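Local coordinates for tyrosine-protein kinase receptor torso (Bombyx mori, PDB 5AOQ) that binds prothoracicotropic hormone (PTTH) through its extracellular region, the part present here, activating MAPK signalling and so helping to initiate metamorphosis, at residues K24-D29 against I96-I101; K63-S68 against R73-P78; W121-Y124 against T130-D133; I191-Q196 against H237-P242. All coordinates share one frame; numbering follows the deposited sequence.

In the fold
Three of the four contacts belong to the first fibronectin type III domain, and interaction 4 to the second, its centre about 44 Å from that of interaction 3. Interactions 1 and 3 reach the same four-stranded sheet: interaction 1 is a buried, largely apolar seat for the start of a helix, whereas interaction 3 is a partly exposed packing of a loop on its preceding strand. Interaction 2 is backbone pairing in another sheet, with a salt bridge beside it; its F74 packs against T99 and I101 of interaction 1. Interaction 4 is buried like interaction 1, but brings polar side-chain ends together over an intervening strand.

Interaction 1. Residues K24-D29 against I96-I101; sequences KYLEQD and IPFTLI
F98 projects from its strand toward L26 and D29, which meet its ring. The two methyls of L26 lie along the near part of that side chain: CD2 of L26 is 3.7 Å from CD1 of F98, and CD1 of L26 is 4.0 Å from CB of F98. The two side chains run past one another in opposite directions, and the leucine approaches the ring obliquely. At the far end of the ring sits D29, whose CB is 3.4 Å from CZ of F98. Its carboxylate comes at a slant to the same end of the ring, with OD2 of D29 also 3.4 Å from CE1 of F98, and the carboxylate and ring planes are only 25° apart. L26 reaches a second partner as well, its CD1 standing 4.4 Å from CB of I96. These are van der Waals contacts. The phenylalanine takes up its place because its CG lies between the backbone N and the carbonyl carbon (chi1 77°), which raises the ring from the strand between L26 and D29.

Behind this first shell, I86 of strand 83-88 touches the F98 side chain, and M88 of the same strand and L22 and L23 of helix 20-23 touch I96. D29 lies near the second subunit, where it packs on Q28 of that subunit, and it also packs on E80 of the PTTH chain. The contact therefore seats the first turn of helix 27-38 beside strand 98-101, an outermost strand, within this chain, of the four-stranded antiparallel sheet of the first fibronectin type III domain, where it pairs with strand 83-88.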
loop_
_atom_site.group_PDB
_atom_site.type_symbol
_atom_site.label_atom_id
_atom_site.label_comp_id
_atom_site.label_asym_id
_atom_site.label_seq_id
_atom_site.Cartn_x
_atom_site.Cartn_y
_atom_site.Cartn_z
ATOM N N LYS A 24 7.745 -25.246 2.855
ATOM C CA LYS A 24 6.421 -25.626 3.340
ATOM C C LYS A 24 5.460 -24.441 3.461
ATOM O O LYS A 24 4.243 -24.615 3.387
ATOM C CB LYS A 24 6.567 -26.326 4.697
ATOM C CG LYS A 24 5.470 -26.037 5.712
ATOM C CD LYS A 24 5.721 -26.801 7.000
ATOM C CE LYS A 24 4.732 -26.417 8.085
ATOM N NZ LYS A 24 5.031 -27.112 9.368
ATOM N N TYR A 25 6.006 -23.242 3.639
ATOM C CA TYR A 25 5.190 -22.063 3.923
ATOM C C TYR A 25 4.783 -21.277 2.673
ATOM O O TYR A 25 4.048 -20.296 2.770
ATOM C CB TYR A 25 5.934 -21.144 4.893
ATOM C CG TYR A 25 6.153 -21.783 6.244
ATOM C CD1 TYR A 25 5.111 -21.891 7.154
ATOM C CD2 TYR A 25 7.393 -22.289 6.604
ATOM C CE1 TYR A 25 5.297 -22.479 8.387
ATOM C CE2 TYR A 25 7.590 -22.880 7.838
ATOM C CZ TYR A 25 6.540 -22.971 8.725
ATOM O OH TYR A 25 6.729 -23.558 9.954
ATOM N N LEU A 26 5.256 -21.707 1.507
ATOM C CA LEU A 26 4.872 -21.073 0.248
ATOM C C LEU A 26 3.578 -21.671 -0.304
ATOM O O LEU A 26 3.066 -21.234 -1.341
ATOM C CB LEU A 26 5.995 -21.213 -0.782
ATOM C CG LEU A 26 7.372 -20.715 -0.336
ATOM C CD1 LEU A 26 8.379 -20.858 -1.468
ATOM C CD2 LEU A 26 7.308 -19.273 0.152
ATOM N N GLU A 27 3.045 -22.665 0.400
ATOM C CA GLU A 27 1.864 -23.385 -0.064
ATOM C C GLU A 27 0.657 -22.463 -0.185
ATOM O O GLU A 27 -0.145 -22.615 -1.105
ATOM C CB GLU A 27 1.545 -24.550 0.875
ATOM C CG GLU A 27 2.588 -25.659 0.850
ATOM C CD GLU A 27 2.249 -26.808 1.783
ATOM O OE1 GLU A 27 1.133 -26.811 2.343
ATOM O OE2 GLU A 27 3.100 -27.708 1.951
ATOM N N GLN A 28 0.531 -21.507 0.729
ATOM C CA GLN A 28 -0.559 -20.540 0.659
ATOM C C GLN A 28 -0.462 -19.752 -0.643
ATOM O O GLN A 28 -1.430 -19.648 -1.392
ATOM C CB GLN A 28 -0.532 -19.584 1.855
ATOM C CG GLN A 28 -1.648 -18.541 1.838
ATOM C CD GLN A 28 -1.535 -17.533 2.966
ATOM O OE1 GLN A 28 -0.916 -17.799 3.996
ATOM N NE2 GLN A 28 -2.140 -16.366 2.778
ATOM N N ASP A 29 0.722 -19.208 -0.904
ATOM C CA ASP A 29 0.975 -18.441 -2.117
ATOM C C ASP A 29 0.658 -19.263 -3.363
ATOM O O ASP A 29 -0.128 -18.841 -4.221
ATOM C CB ASP A 29 2.432 -17.978 -2.157
ATOM C CG ASP A 29 2.789 -17.068 -0.994
ATOM O OD1 ASP A 29 2.020 -16.126 -0.712
ATOM O OD2 ASP A 29 3.841 -17.299 -0.362
ATOM N N ILE A 96 11.617 -17.711 1.950
ATOM C CA ILE A 96 12.300 -18.004 0.694
ATOM C C ILE A 96 11.768 -17.176 -0.480
ATOM O O ILE A 96 10.566 -17.186 -0.748
ATOM C CB ILE A 96 12.166 -19.493 0.340
ATOM C CG1 ILE A 96 12.594 -20.362 1.524
ATOM C CG2 ILE A 96 13.014 -19.831 -0.881
ATOM C CD1 ILE A 96 12.171 -21.789 1.394
ATOM N N PRO A 97 12.659 -16.449 -1.180
ATOM C CA PRO A 97 12.218 -15.762 -2.400
ATOM C C PRO A 97 11.734 -16.755 -3.450
ATOM O O PRO A 97 12.358 -17.800 -3.629
ATOM C CB PRO A 97 13.480 -15.033 -2.876
ATOM C CG PRO A 97 14.334 -14.909 -1.666
ATOM C CD PRO A 97 14.059 -16.131 -0.849
ATOM N N PHE A 98 10.643 -16.431 -4.135
ATOM C CA PHE A 98 10.092 -17.322 -5.147
ATOM C C PHE A 98 9.297 -16.571 -6.205
ATOM O O PHE A 98 8.947 -15.404 -6.022
ATOM C CB PHE A 98 9.193 -18.370 -4.490
ATOM C CG PHE A 98 7.840 -17.842 -4.106
ATOM C CD1 PHE A 98 7.658 -17.187 -2.900
ATOM C CD2 PHE A 98 6.754 -17.993 -4.952
ATOM C CE1 PHE A 98 6.417 -16.695 -2.543
ATOM C CE2 PHE A 98 5.511 -17.503 -4.601
ATOM C CZ PHE A 98 5.343 -16.854 -3.394
ATOM N N THR A 99 9.018 -17.249 -7.315
ATOM C CA THR A 99 8.141 -16.700 -8.346
ATOM C C THR A 99 7.456 -17.814 -9.132
ATOM O O THR A 99 8.020 -18.893 -9.335
ATOM C CB THR A 99 8.905 -15.786 -9.324
ATOM O OG1 THR A 99 7.979 -15.193 -10.244
ATOM C CG2 THR A 99 9.959 -16.565 -10.099
ATOM N N LEU A 100 6.227 -17.536 -9.557
ATOM C CA LEU A 100 5.412 -18.488 -10.304
ATOM C C LEU A 100 5.184 -18.042 -11.742
ATOM O O LEU A 100 4.439 -17.095 -11.992
ATOM C CB LEU A 100 4.069 -18.683 -9.607
ATOM C CG LEU A 100 4.097 -19.602 -8.390
ATOM C CD1 LEU A 100 2.840 -19.418 -7.585
ATOM C CD2 LEU A 100 4.228 -21.050 -8.831
ATOM N N ILE A 101 5.824 -18.725 -12.686
ATOM C CA ILE A 101 5.630 -18.425 -14.097
ATOM C C ILE A 101 4.377 -19.117 -14.627
ATOM O O ILE A 101 4.248 -20.345 -14.569
ATOM C CB ILE A 101 6.858 -18.833 -14.942
ATOM C CG1 ILE A 101 8.034 -17.909 -14.609
ATOM C CG2 ILE A 101 6.530 -18.791 -16.442
ATOM C CD1 ILE A 101 9.274 -18.110 -15.460
#

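Interaction 2. Residues K63-S68 against R73-P78; sequences KVRCQS and RFETEP
Two successive residues, R65 and C66, both present their backbone N-H to the carbonyl of R73, which makes this a classic beta bulge. O of R73 accepts from N of R65 at 3.0 Å and from N of C66 at 2.8 Å. The second bond is the straighter, 170° at the hydrogen. The extra residue is absorbed by R65, whose psi of -43° departs from the extended strand and shifts the register by one between V64 and C66. Ordinary antiparallel pairing continues beyond it in both directions: R73 N binds C66 O, and K63 and E75 exchange a pair of bonds, of which N of E75 to O of K63 measures 2.9 Å.

The bulge also turns R65 toward the neighbouring strand. Its chain bends at chi2, so that the guanidinium swings across the extended side chain of E75. OE1 of E75 receives NE of R65 at 2.7 Å in a salt bridge, and a weak second bond from NH2 of R65 at 2.8 Å. One carboxylate oxygen thus takes both N-H groups, the two planes being turned 37° apart. Beside the bulge, CB of C66 and CB of R73 are 4.1 Å apart in a hydrogen-bonded pair.

From that pair both side chains reach the second fibronectin type III domain: C66 is disulfide-bonded to C188, just ahead of strand 189-195, and R73 forms a salt bridge with D190 on that strand, a residue implicated in PTTH binding. The whole is a beta hairpin carrying a classic bulge, here tied to the neighbouring domain next to its hormone-binding site.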
loop_
_atom_site.group_PDB
_atom_site.type_symbol
_atom_site.label_atom_id
_atom_site.label_comp_id
_atom_site.label_asym_id
_atom_site.label_seq_id
_atom_site.Cartn_x
_atom_site.Cartn_y
_atom_site.Cartn_z
ATOM N N LYS A 63 17.625 -20.061 -17.510
ATOM C CA LYS A 63 18.770 -19.231 -17.866
ATOM C C LYS A 63 18.620 -17.825 -17.302
ATOM O O LYS A 63 17.607 -17.159 -17.523
ATOM C CB LYS A 63 18.940 -19.165 -19.386
ATOM C CG LYS A 63 20.109 -19.979 -19.935
ATOM C CD LYS A 63 21.464 -19.513 -19.392
ATOM C CE LYS A 63 21.749 -18.050 -19.711
ATOM N NZ LYS A 63 23.102 -17.630 -19.247
ATOM N N VAL A 64 19.636 -17.380 -16.573
ATOM C CA VAL A 64 19.666 -16.023 -16.047
ATOM C C VAL A 64 19.991 -15.037 -17.162
ATOM O O VAL A 64 21.088 -15.062 -17.720
ATOM C CB VAL A 64 20.707 -15.872 -14.918
ATOM C CG1 VAL A 64 20.719 -14.442 -14.386
ATOM C CG2 VAL A 64 20.425 -16.858 -13.795
ATOM N N ARG A 65 19.032 -14.175 -17.487
ATOM C CA ARG A 65 19.224 -13.170 -18.527
ATOM C C ARG A 65 19.714 -11.853 -17.938
ATOM O O ARG A 65 20.604 -11.216 -18.495
ATOM C CB ARG A 65 17.924 -12.948 -19.305
ATOM C CG ARG A 65 17.425 -14.177 -20.055
ATOM C CD ARG A 65 18.457 -14.678 -21.057
ATOM N NE ARG A 65 17.953 -15.778 -21.873
ATOM C CZ ARG A 65 18.669 -16.412 -22.797
ATOM N NH1 ARG A 65 19.926 -16.059 -23.030
ATOM N NH2 ARG A 65 18.126 -17.402 -23.492
ATOM N N CYS A 66 19.133 -11.447 -16.813
ATOM C CA CYS A 66 19.536 -10.212 -16.149
ATOM C C CYS A 66 19.550 -10.366 -14.635
ATOM O O CYS A 66 18.893 -11.249 -14.087
ATOM C CB CYS A 66 18.596 -9.065 -16.531
ATOM S SG CYS A 66 18.390 -8.792 -18.304
ATOM N N GLN A 67 20.320 -9.513 -13.966
ATOM C CA GLN A 67 20.225 -9.378 -12.519
ATOM C C GLN A 67 20.647 -7.982 -12.086
ATOM O O GLN A 67 21.690 -7.477 -12.502
ATOM C CB GLN A 67 21.069 -10.434 -11.787
ATOM C CG GLN A 67 22.585 -10.303 -11.936
ATOM C CD GLN A 67 23.344 -11.124 -10.908
ATOM O OE1 GLN A 67 22.774 -11.596 -9.924
ATOM N NE2 GLN A 67 24.644 -11.291 -11.127
ATOM N N SER A 68 19.804 -7.348 -11.280
ATOM C CA SER A 68 20.169 -6.111 -10.611
ATOM C C SER A 68 20.515 -6.471 -9.175
ATOM O O SER A 68 20.175 -7.554 -8.706
ATOM C CB SER A 68 19.033 -5.088 -10.667
ATOM O OG SER A 68 17.955 -5.463 -9.829
ATOM N N ARG A 73 16.234 -11.523 -13.319
ATOM C CA ARG A 73 15.272 -11.826 -14.378
ATOM C C ARG A 73 15.779 -12.942 -15.286
ATOM O O ARG A 73 16.860 -12.839 -15.866
ATOM C CB ARG A 73 14.973 -10.572 -15.189
ATOM C CG ARG A 73 14.317 -9.500 -14.352
ATOM C CD ARG A 73 14.171 -8.208 -15.107
ATOM N NE ARG A 73 13.826 -7.122 -14.202
ATOM C CZ ARG A 73 13.675 -5.856 -14.571
ATOM N NH1 ARG A 73 13.844 -5.503 -15.837
ATOM N NH2 ARG A 73 13.360 -4.943 -13.665
ATOM N N PHE A 74 14.985 -14.003 -15.401
ATOM C CA PHE A 74 15.391 -15.204 -16.124
ATOM C C PHE A 74 14.373 -15.636 -17.177
ATOM O O PHE A 74 13.222 -15.180 -17.181
ATOM C CB PHE A 74 15.620 -16.352 -15.140
ATOM C CG PHE A 74 14.434 -16.642 -14.272
ATOM C CD1 PHE A 74 13.454 -17.524 -14.690
ATOM C CD2 PHE A 74 14.292 -16.021 -13.044
ATOM C CE1 PHE A 74 12.358 -17.787 -13.894
ATOM C CE2 PHE A 74 13.197 -16.280 -12.244
ATOM C CZ PHE A 74 12.228 -17.164 -12.670
ATOM N N GLU A 75 14.817 -16.538 -18.050
ATOM C CA GLU A 75 13.992 -17.092 -19.119
ATOM C C GLU A 75 13.872 -18.605 -18.980
ATOM O O GLU A 75 14.798 -19.274 -18.516
ATOM C CB GLU A 75 14.581 -16.745 -20.488
ATOM C CG GLU A 75 13.737 -17.215 -21.667
ATOM C CD GLU A 75 14.439 -17.038 -22.996
ATOM O OE1 GLU A 75 15.564 -16.496 -23.010
ATOM O OE2 GLU A 75 13.868 -17.450 -24.028
ATOM N N THR A 76 12.723 -19.131 -19.388
ATOM C CA THR A 76 12.475 -20.566 -19.373
ATOM C C THR A 76 11.961 -21.032 -20.726
ATOM O O THR A 76 11.686 -20.220 -21.608
ATOM C CB THR A 76 11.449 -20.948 -18.298
ATOM O OG1 THR A 76 10.127 -20.644 -18.762
ATOM C CG2 THR A 76 11.719 -20.192 -17.015
ATOM N N GLU A 77 11.841 -22.344 -20.885
ATOM C CA GLU A 77 11.246 -22.907 -22.084
ATOM C C GLU A 77 9.732 -22.928 -21.896
ATOM O O GLU A 77 9.252 -23.182 -20.790
ATOM C CB GLU A 77 11.796 -24.306 -22.353
ATOM C CG GLU A 77 13.283 -24.306 -22.677
ATOM C CD GLU A 77 13.837 -25.695 -22.927
ATOM O OE1 GLU A 77 13.201 -26.682 -22.502
ATOM O OE2 GLU A 77 14.917 -25.798 -23.548
ATOM N N PRO A 78 8.973 -22.657 -22.969
ATOM C CA PRO A 78 7.513 -22.572 -22.836
ATOM C C PRO A 78 6.897 -23.896 -22.398
ATOM O O PRO A 78 7.036 -24.897 -23.101
ATOM C CB PRO A 78 7.053 -22.186 -24.245
ATOM C CG PRO A 78 8.133 -22.678 -25.143
ATOM C CD PRO A 78 9.405 -22.513 -24.369
#

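Interaction 3. Residues W121-Y124 against T130-D133; sequences WSTY and TLQD
T123 turns its methyl, CG2, anti to the backbone N, and this aims it across at L131 and Q132, while OG1 falls beside the backbone N (chi1 -63°) and makes a weak hydrogen bond to O of S122. Q132 answers from the loop with its CG tucked between its own backbone N and carbonyl carbon (chi1 66°) and an extended chain beyond, a shape that carries its amide across to Y124 at a slant. CG2 of T123 then rests 3.6 Å from CD2 of L131, the two side chains crossing at about a right angle, and 3.2 Å from O of Q132.

The two segments are joined by a short connection between neighbouring strands. Strand 118-124 ends here, and the loop 130-133 leads straight into strand 134-140, its antiparallel neighbour in the four-stranded sheet of the first fibronectin type III domain. The backbone pairing of that hairpin is still in force at S122, which bonds to M135, whereas T123 and Y124 meet the loop mainly through side chains.

Q132 lays its amide against the base of the tyrosine. Its OE1 comes to the ring edge, 3.3 Å from CD2 of Y124, and its CD is 3.7 Å from CB of Y124. Amide and ring planes stand 65° apart. Nearer the backbone, CG of Q132 lies 3.5 Å from O of Y124. Q132 is exposed and Y124 partly so. L131, by contrast, is buried, packing also on F50, L84 and L125, and weak hydrogen bonds join O of L131 to OG1 of T53 and OD1 of D133 to N of G54.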
loop_
_atom_site.group_PDB
_atom_site.type_symbol
_atom_site.label_atom_id
_atom_site.label_comp_id
_atom_site.label_asym_id
_atom_site.label_seq_id
_atom_site.Cartn_x
_atom_site.Cartn_y
_atom_site.Cartn_z
ATOM N N TRP A 121 16.064 -22.805 -8.136
ATOM C CA TRP A 121 15.473 -24.130 -8.287
ATOM C C TRP A 121 14.081 -24.013 -8.895
ATOM O O TRP A 121 13.273 -23.189 -8.457
ATOM C CB TRP A 121 15.414 -24.857 -6.942
ATOM C CG TRP A 121 16.758 -25.269 -6.425
ATOM C CD1 TRP A 121 17.633 -24.503 -5.714
ATOM C CD2 TRP A 121 17.378 -26.551 -6.576
ATOM N NE1 TRP A 121 18.762 -25.227 -5.413
ATOM C CE2 TRP A 121 18.630 -26.489 -5.932
ATOM C CE3 TRP A 121 16.998 -27.746 -7.194
ATOM C CZ2 TRP A 121 19.502 -27.573 -5.889
ATOM C CZ3 TRP A 121 17.864 -28.823 -7.150
ATOM C CH2 TRP A 121 19.103 -28.728 -6.503
ATOM N N SER A 122 13.818 -24.841 -9.904
ATOM C CA SER A 122 12.585 -24.766 -10.686
ATOM C C SER A 122 11.715 -26.013 -10.539
ATOM O O SER A 122 12.216 -27.097 -10.242
ATOM C CB SER A 122 12.913 -24.543 -12.167
ATOM O OG SER A 122 13.593 -25.653 -12.725
ATOM N N THR A 123 10.411 -25.843 -10.746
ATOM C CA THR A 123 9.458 -26.952 -10.698
ATOM C C THR A 123 8.279 -26.726 -11.634
ATOM O O THR A 123 7.900 -25.588 -11.902
ATOM C CB THR A 123 8.918 -27.162 -9.267
ATOM O OG1 THR A 123 9.992 -27.525 -8.396
ATOM C CG2 THR A 123 7.854 -28.251 -9.223
ATOM N N TYR A 124 7.714 -27.822 -12.138
ATOM C CA TYR A 124 6.461 -27.784 -12.888
ATOM C C TYR A 124 5.295 -28.193 -11.991
ATOM O O TYR A 124 5.353 -29.218 -11.312
ATOM C CB TYR A 124 6.536 -28.696 -14.113
ATOM C CG TYR A 124 7.610 -28.298 -15.099
ATOM C CD1 TYR A 124 7.389 -27.273 -16.008
ATOM C CD2 TYR A 124 8.837 -28.942 -15.125
ATOM C CE1 TYR A 124 8.359 -26.900 -16.914
ATOM C CE2 TYR A 124 9.817 -28.575 -16.030
ATOM C CZ TYR A 124 9.572 -27.552 -16.922
ATOM O OH TYR A 124 10.538 -27.176 -17.827
ATOM N N THR A 130 0.448 -30.103 -7.627
ATOM C CA THR A 130 1.413 -31.099 -7.184
ATOM C C THR A 130 2.798 -30.764 -7.720
ATOM O O THR A 130 2.993 -30.606 -8.925
ATOM C CB THR A 130 1.017 -32.517 -7.636
ATOM O OG1 THR A 130 -0.371 -32.743 -7.360
ATOM C CG2 THR A 130 1.854 -33.560 -6.913
ATOM N N LEU A 131 3.757 -30.662 -6.807
ATOM C CA LEU A 131 5.127 -30.316 -7.155
ATOM C C LEU A 131 5.925 -31.552 -7.534
ATOM O O LEU A 131 6.083 -32.461 -6.719
ATOM C CB LEU A 131 5.807 -29.611 -5.983
ATOM C CG LEU A 131 5.227 -28.262 -5.571
ATOM C CD1 LEU A 131 5.640 -27.940 -4.147
ATOM C CD2 LEU A 131 5.696 -27.175 -6.523
ATOM N N GLN A 132 6.421 -31.594 -8.765
ATOM C CA GLN A 132 7.345 -32.650 -9.152
ATOM C C GLN A 132 8.740 -32.251 -8.688
ATOM O O GLN A 132 8.980 -31.092 -8.354
ATOM C CB GLN A 132 7.310 -32.903 -10.662
ATOM C CG GLN A 132 7.804 -31.756 -11.526
ATOM C CD GLN A 132 7.650 -32.048 -13.009
ATOM O OE1 GLN A 132 8.596 -31.901 -13.784
ATOM N NE2 GLN A 132 6.452 -32.459 -13.412
ATOM N N ASP A 133 9.646 -33.223 -8.652
ATOM C CA ASP A 133 10.957 -33.047 -8.029
ATOM C C ASP A 133 11.726 -31.832 -8.552
ATOM O O ASP A 133 11.690 -31.522 -9.743
ATOM C CB ASP A 133 11.788 -34.316 -8.221
ATOM C CG ASP A 133 11.145 -35.532 -7.584
ATOM O OD1 ASP A 133 9.921 -35.496 -7.333
ATOM O OD2 ASP A 133 11.860 -36.524 -7.333
#

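Interaction 4. Residues I191-Q196 against H237-P242; sequences IANICQ and HKYKTP
N193 and Y239 bring the polar ends of their side chains together in the interior of the second fibronectin type III domain. The amide group of N193 comes to the hydroxyl of Y239, with the amide carbon CG of N193 3.2 Å from OH of Y239. The asparagine side chain, with CG anti to the backbone N (chi1 -178°), extends toward the tyrosine and meets it at about a right angle; the amide comes up to the hydroxyl end of the ring at its edge, and the amide and ring planes are only 21° apart. Y239 places its CG between its backbone N and carbonyl carbon (chi1 69°), which lifts the ring off its strand so that the hydroxyl reaches N193.

The sulfur of C195 is a more distant neighbour, SG of C195 being 4.2 Å from OH of Y239. That cysteine is disulfide-bonded to C224 of strand 223-230, so the disulfide joins strand 189-195 to the strand beside it.

Backbone pairing does not link the two segments directly, since strand 223-230 runs between strands 189-195 and 233-240 in the sheet. The nearest CA atoms, those of C195 and K240, are 8.8 Å apart; N193 and Y239 meet across the intervening strand, whose I226 touches both side chains.

Apolar and aromatic neighbours pack on the pair. V215 and F213 of strand 212-218 lie on N193, and the Y239 ring meets F177 edge-to-face. Meanwhile A192 and I194, alternating with N193 along the strand, pack on I23 of the PTTH chain.

The chemistry is thus that of two polar groups buried side by side in a largely apolar core, with the hormone-contacting residues on the same strand as N193.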
loop_
_atom_site.group_PDB
_atom_site.type_symbol
_atom_site.label_atom_id
_atom_site.label_comp_id
_atom_site.label_asym_id
_atom_site.label_seq_id
_atom_site.Cartn_x
_atom_site.Cartn_y
_atom_site.Cartn_z
ATOM N N ILE A 191 11.537 1.424 -17.056
ATOM C CA ILE A 191 11.175 2.716 -17.630
ATOM C C ILE A 191 10.167 3.468 -16.773
ATOM O O ILE A 191 9.193 2.887 -16.286
ATOM C CB ILE A 191 10.572 2.554 -19.042
ATOM C CG1 ILE A 191 11.509 1.746 -19.938
ATOM C CG2 ILE A 191 10.257 3.916 -19.658
ATOM C CD1 ILE A 191 11.301 0.248 -19.841
ATOM N N ALA A 192 10.416 4.764 -16.598
ATOM C CA ALA A 192 9.470 5.653 -15.931
ATOM C C ALA A 192 9.273 6.914 -16.768
ATOM O O ALA A 192 10.242 7.502 -17.233
ATOM C CB ALA A 192 9.963 6.008 -14.539
ATOM N N ASN A 193 8.021 7.325 -16.963
ATOM C CA ASN A 193 7.719 8.510 -17.762
ATOM C C ASN A 193 6.645 9.384 -17.127
ATOM O O ASN A 193 5.639 8.881 -16.618
ATOM C CB ASN A 193 7.283 8.108 -19.172
ATOM C CG ASN A 193 7.000 9.305 -20.059
ATOM O OD1 ASN A 193 7.774 10.263 -20.092
ATOM N ND2 ASN A 193 5.887 9.259 -20.781
ATOM N N ILE A 194 6.869 10.696 -17.168
ATOM C CA ILE A 194 5.930 11.657 -16.600
ATOM C C ILE A 194 5.880 12.935 -17.441
ATOM O O ILE A 194 6.871 13.316 -18.067
ATOM C CB ILE A 194 6.310 12.000 -15.137
ATOM C CG1 ILE A 194 5.282 12.937 -14.494
ATOM C CG2 ILE A 194 7.703 12.616 -15.074
ATOM C CD1 ILE A 194 3.888 12.353 -14.382
ATOM N N CYS A 195 4.717 13.583 -17.455
ATOM C CA CYS A 195 4.536 14.854 -18.155
ATOM C C CYS A 195 3.815 15.865 -17.271
ATOM O O CYS A 195 3.150 15.490 -16.307
ATOM C CB CYS A 195 3.751 14.654 -19.451
ATOM S SG CYS A 195 4.559 13.615 -20.680
ATOM N N GLN A 196 3.934 17.142 -17.622
ATOM C CA GLN A 196 3.342 18.223 -16.839
ATOM C C GLN A 196 1.820 18.117 -16.766
ATOM O O GLN A 196 1.210 18.590 -15.806
ATOM C CB GLN A 196 3.737 19.583 -17.431
ATOM C CG GLN A 196 3.290 20.788 -16.616
ATOM C CD GLN A 196 3.678 22.102 -17.269
ATOM O OE1 GLN A 196 4.478 22.132 -18.204
ATOM N NE2 GLN A 196 3.104 23.196 -16.782
ATOM N N HIS A 237 15.929 11.739 -18.949
ATOM C CA HIS A 237 15.830 12.328 -20.277
ATOM C C HIS A 237 14.605 13.224 -20.407
ATOM O O HIS A 237 13.482 12.739 -20.551
ATOM C CB HIS A 237 15.788 11.219 -21.331
ATOM C CG HIS A 237 15.517 11.708 -22.718
ATOM N ND1 HIS A 237 16.489 12.281 -23.510
ATOM C CD2 HIS A 237 14.382 11.708 -23.455
ATOM C CE1 HIS A 237 15.963 12.613 -24.676
ATOM N NE2 HIS A 237 14.686 12.275 -24.668
ATOM N N LYS A 238 14.827 14.533 -20.338
ATOM C CA LYS A 238 13.752 15.497 -20.530
ATOM C C LYS A 238 13.412 15.611 -22.009
ATOM O O LYS A 238 14.280 15.448 -22.868
ATOM C CB LYS A 238 14.138 16.870 -19.976
ATOM C CG LYS A 238 14.261 16.927 -18.463
ATOM C CD LYS A 238 14.578 18.338 -17.993
ATOM C CE LYS A 238 14.670 18.416 -16.478
ATOM N NZ LYS A 238 14.995 19.791 -16.007
ATOM N N TYR A 239 12.146 15.886 -22.302
ATOM C CA TYR A 239 11.707 16.062 -23.681
ATOM C C TYR A 239 10.351 16.755 -23.725
ATOM O O TYR A 239 9.526 16.571 -22.835
ATOM C CB TYR A 239 11.641 14.710 -24.396
ATOM C CG TYR A 239 10.539 13.806 -23.893
ATOM C CD1 TYR A 239 10.746 12.969 -22.805
ATOM C CD2 TYR A 239 9.293 13.787 -24.504
ATOM C CE1 TYR A 239 9.745 12.142 -22.340
ATOM C CE2 TYR A 239 8.287 12.961 -24.048
ATOM C CZ TYR A 239 8.518 12.143 -22.964
ATOM O OH TYR A 239 7.518 11.317 -22.504
ATOM N N LYS A 240 10.127 17.540 -24.775
ATOM C CA LYS A 240 8.888 18.294 -24.929
ATOM C C LYS A 240 8.085 17.752 -26.107
ATOM O O LYS A 240 8.637 17.494 -27.176
ATOM C CB LYS A 240 9.195 19.781 -25.124
ATOM C CG LYS A 240 7.975 20.689 -25.091
ATOM C CD LYS A 240 8.372 22.143 -25.299
ATOM C CE LYS A 240 7.174 23.077 -25.212
ATOM N NZ LYS A 240 6.539 23.051 -23.866
ATOM N N THR A 241 6.782 17.584 -25.911
ATOM C CA THR A 241 5.910 17.106 -26.979
ATOM C C THR A 241 5.737 18.190 -28.039
ATOM O O THR A 241 5.615 19.369 -27.709
ATOM C CB THR A 241 4.528 16.687 -26.445
ATOM O OG1 THR A 241 3.915 17.789 -25.768
ATOM C CG2 THR A 241 4.658 15.512 -25.484
ATOM N N PRO A 242 5.726 17.794 -29.323
ATOM C CA PRO A 242 5.733 18.776 -30.414
ATOM C C PRO A 242 4.477 19.640 -30.462
ATOM O O PRO A 242 3.464 19.308 -29.846
ATOM C CB PRO A 242 5.832 17.902 -31.668
ATOM C CG PRO A 242 5.236 16.603 -31.268
ATOM C CD PRO A 242 5.611 16.415 -29.829
#